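Local coordinates for protein putative mandelate racemase/muconate lactonizing enzyme (Bordetella bronchiseptica, PDB 3DDM) that belongs to the enolase superfamily, pairing a mandelate racemase-type N-terminal domain with a TIM-barrel domain, its particular activity being unassigned, at residues A[78-83]-A[98-103]. The protein carries 1 engineered substitution. Residues are numbered along the deposited sequence; the frame is centred on the assembly and turned at random.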
loop_
_atom_site.group_PDB
_atom_site.type_symbol
_atom_site.label_atom_id
_atom_site.label_comp_id
_atom_site.label_asym_id
_atom_site.label_seq_id
_atom_site.Cartn_x
_atom_site.Cartn_y
_atom_site.Cartn_z
ATOM N N ALA A 78 10.700 8.914 -11.262
ATOM C CA ALA A 78 11.735 9.697 -11.944
ATOM C C ALA A 78 11.657 9.565 -13.466
ATOM O O ALA A 78 11.604 10.571 -14.176
ATOM C CB ALA A 78 13.122 9.296 -11.440
ATOM N N PRO A 79 11.647 8.320 -13.987
ATOM C CA PRO A 79 11.572 8.067 -15.432
ATOM C C PRO A 79 10.354 8.725 -16.071
ATOM O O PRO A 79 10.454 9.327 -17.143
ATOM C CB PRO A 79 11.509 6.552 -15.517
ATOM C CG PRO A 79 12.304 6.117 -14.315
ATOM C CD PRO A 79 11.803 7.054 -13.245
ATOM N N LEU A 80 9.198 8.606 -15.428
ATOM C CA LEU A 80 7.998 9.230 -15.970
ATOM C C LEU A 80 8.246 10.734 -16.070
ATOM O O LEU A 80 8.050 11.360 -17.114
ATOM C CB LEU A 80 6.801 8.979 -15.050
ATOM C CG LEU A 80 6.223 7.568 -14.998
ATOM C CD1 LEU A 80 5.098 7.529 -13.990
ATOM C CD2 LEU A 80 5.713 7.170 -16.372
ATOM N N LEU A 81 8.702 11.297 -14.962
ATOM C CA LEU A 81 8.979 12.719 -14.847
ATOM C C LEU A 81 10.004 13.280 -15.847
ATOM O O LEU A 81 9.792 14.349 -16.422
ATOM C CB LEU A 81 9.436 12.997 -13.414
ATOM C CG LEU A 81 8.956 14.245 -12.686
ATOM C CD1 LEU A 81 7.431 14.373 -12.776
ATOM C CD2 LEU A 81 9.427 14.152 -11.228
ATOM N N THR A 82 11.105 12.565 -16.062
ATOM C CA THR A 82 12.144 13.047 -16.969
ATOM C C THR A 82 12.038 12.613 -18.438
ATOM O O THR A 82 13.047 12.525 -19.128
ATOM C CB THR A 82 13.549 12.648 -16.455
ATOM O OG1 THR A 82 13.709 11.224 -16.527
ATOM C CG2 THR A 82 13.735 13.102 -15.024
ATOM N N ALA A 83 10.832 12.360 -18.932
ATOM C CA ALA A 83 10.680 11.933 -20.320
ATOM C C ALA A 83 9.864 12.921 -21.154
ATOM O O ALA A 83 9.713 12.757 -22.371
ATOM C CB ALA A 83 10.041 10.555 -20.370
ATOM N N ALA A 98 -2.043 9.246 -12.962
ATOM C CA ALA A 98 -2.586 8.452 -14.061
ATOM C C ALA A 98 -1.655 7.340 -14.531
ATOM O O ALA A 98 -2.102 6.224 -14.807
ATOM C CB ALA A 98 -2.936 9.362 -15.237
ATOM N N ARG A 99 -0.367 7.644 -14.622
ATOM C CA ARG A 99 0.602 6.666 -15.083
ATOM C C ARG A 99 1.018 5.642 -14.028
ATOM O O ARG A 99 1.845 4.776 -14.311
ATOM C CB ARG A 99 1.845 7.380 -15.636
ATOM C CG ARG A 99 1.590 8.218 -16.893
ATOM C CD ARG A 99 1.277 7.335 -18.093
ATOM N NE ARG A 99 2.421 6.483 -18.410
ATOM C CZ ARG A 99 3.356 6.778 -19.312
ATOM N NH1 ARG A 99 3.271 7.917 -20.005
ATOM N NH2 ARG A 99 4.389 5.948 -19.504
ATOM N N THR A 100 0.468 5.734 -12.816
ATOM C CA THR A 100 0.818 4.763 -11.773
ATOM C C THR A 100 -0.429 4.158 -11.156
ATOM O O THR A 100 -0.339 3.337 -10.241
ATOM C CB THR A 100 1.664 5.385 -10.616
ATOM O OG1 THR A 100 0.903 6.390 -9.926
ATOM C CG2 THR A 100 2.935 5.981 -11.160
ATOM N N ALA A 101 -1.588 4.573 -11.657
ATOM C CA ALA A 101 -2.859 4.082 -11.137
ATOM C C ALA A 101 -2.944 2.558 -11.169
ATOM O O ALA A 101 -3.358 1.931 -10.198
ATOM C CB ALA A 101 -4.006 4.688 -11.919
ATOM N N VAL A 102 -2.542 1.966 -12.284
ATOM C CA VAL A 102 -2.583 0.519 -12.426
ATOM C C VAL A 102 -1.538 -0.179 -11.575
ATOM O O VAL A 102 -1.785 -1.260 -11.047
ATOM C CB VAL A 102 -2.400 0.109 -13.893
ATOM C CG1 VAL A 102 -1.942 -1.338 -13.987
ATOM C CG2 VAL A 102 -3.717 0.303 -14.632
ATOM N N LEU A 103 -0.370 0.429 -11.445
ATOM C CA LEU A 103 0.688 -0.154 -10.635
ATOM C C LEU A 103 0.252 -0.150 -9.160
ATOM O O LEU A 103 0.641 -1.027 -8.380
ATOM C CB LEU A 103 1.975 0.650 -10.814
ATOM C CG LEU A 103 3.132 0.257 -9.902
ATOM C CD1 LEU A 103 3.608 -1.151 -10.270
ATOM C CD2 LEU A 103 4.249 1.282 -10.020
#
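L80 reaches from the last turn of helix 65-81 to R99 and T100, in the link between helices 89-98 and 101-107. The contact lies within the helical part of the enolase-type N-terminal domain and joins the C-terminal turn of one helix to the link between the next two. In L80, CG sits beside the backbone N and anti to the carbonyl carbon (chi1 -72°), which sends the forked isopropyl end across. A branched, apolar tip suits this place, because its two methyls can serve different neighbours: CD1 lies 3.6 Å from R99 CB and 3.9 Å from T100 CG2, while CD2 stands over one face of the R99 guanidinium, 3.6 Å from NH2 and nearer its rim than its middle. R99 is bent at chi2 and chi3, which curls the chain and brings one face of the flat end against that methyl; an arginine can offer carbon and a planar face here yet keep its charge exposed.

Threonine suits the next position because it has both a methyl and a hydroxyl: CG2 meets L80, while OG1 hydrogen-bonds to L96 O in the preceding helix. Around L80 the packing continues onto L96, and I117 of helix 110-131 lies against T100. Where helix 65-81 ends, A78 O takes two bonds, from T82 N at 2.8 Å and T82 OG1 at 3.2 Å, the hydroxyl lying 44° out of the carbonyl plane.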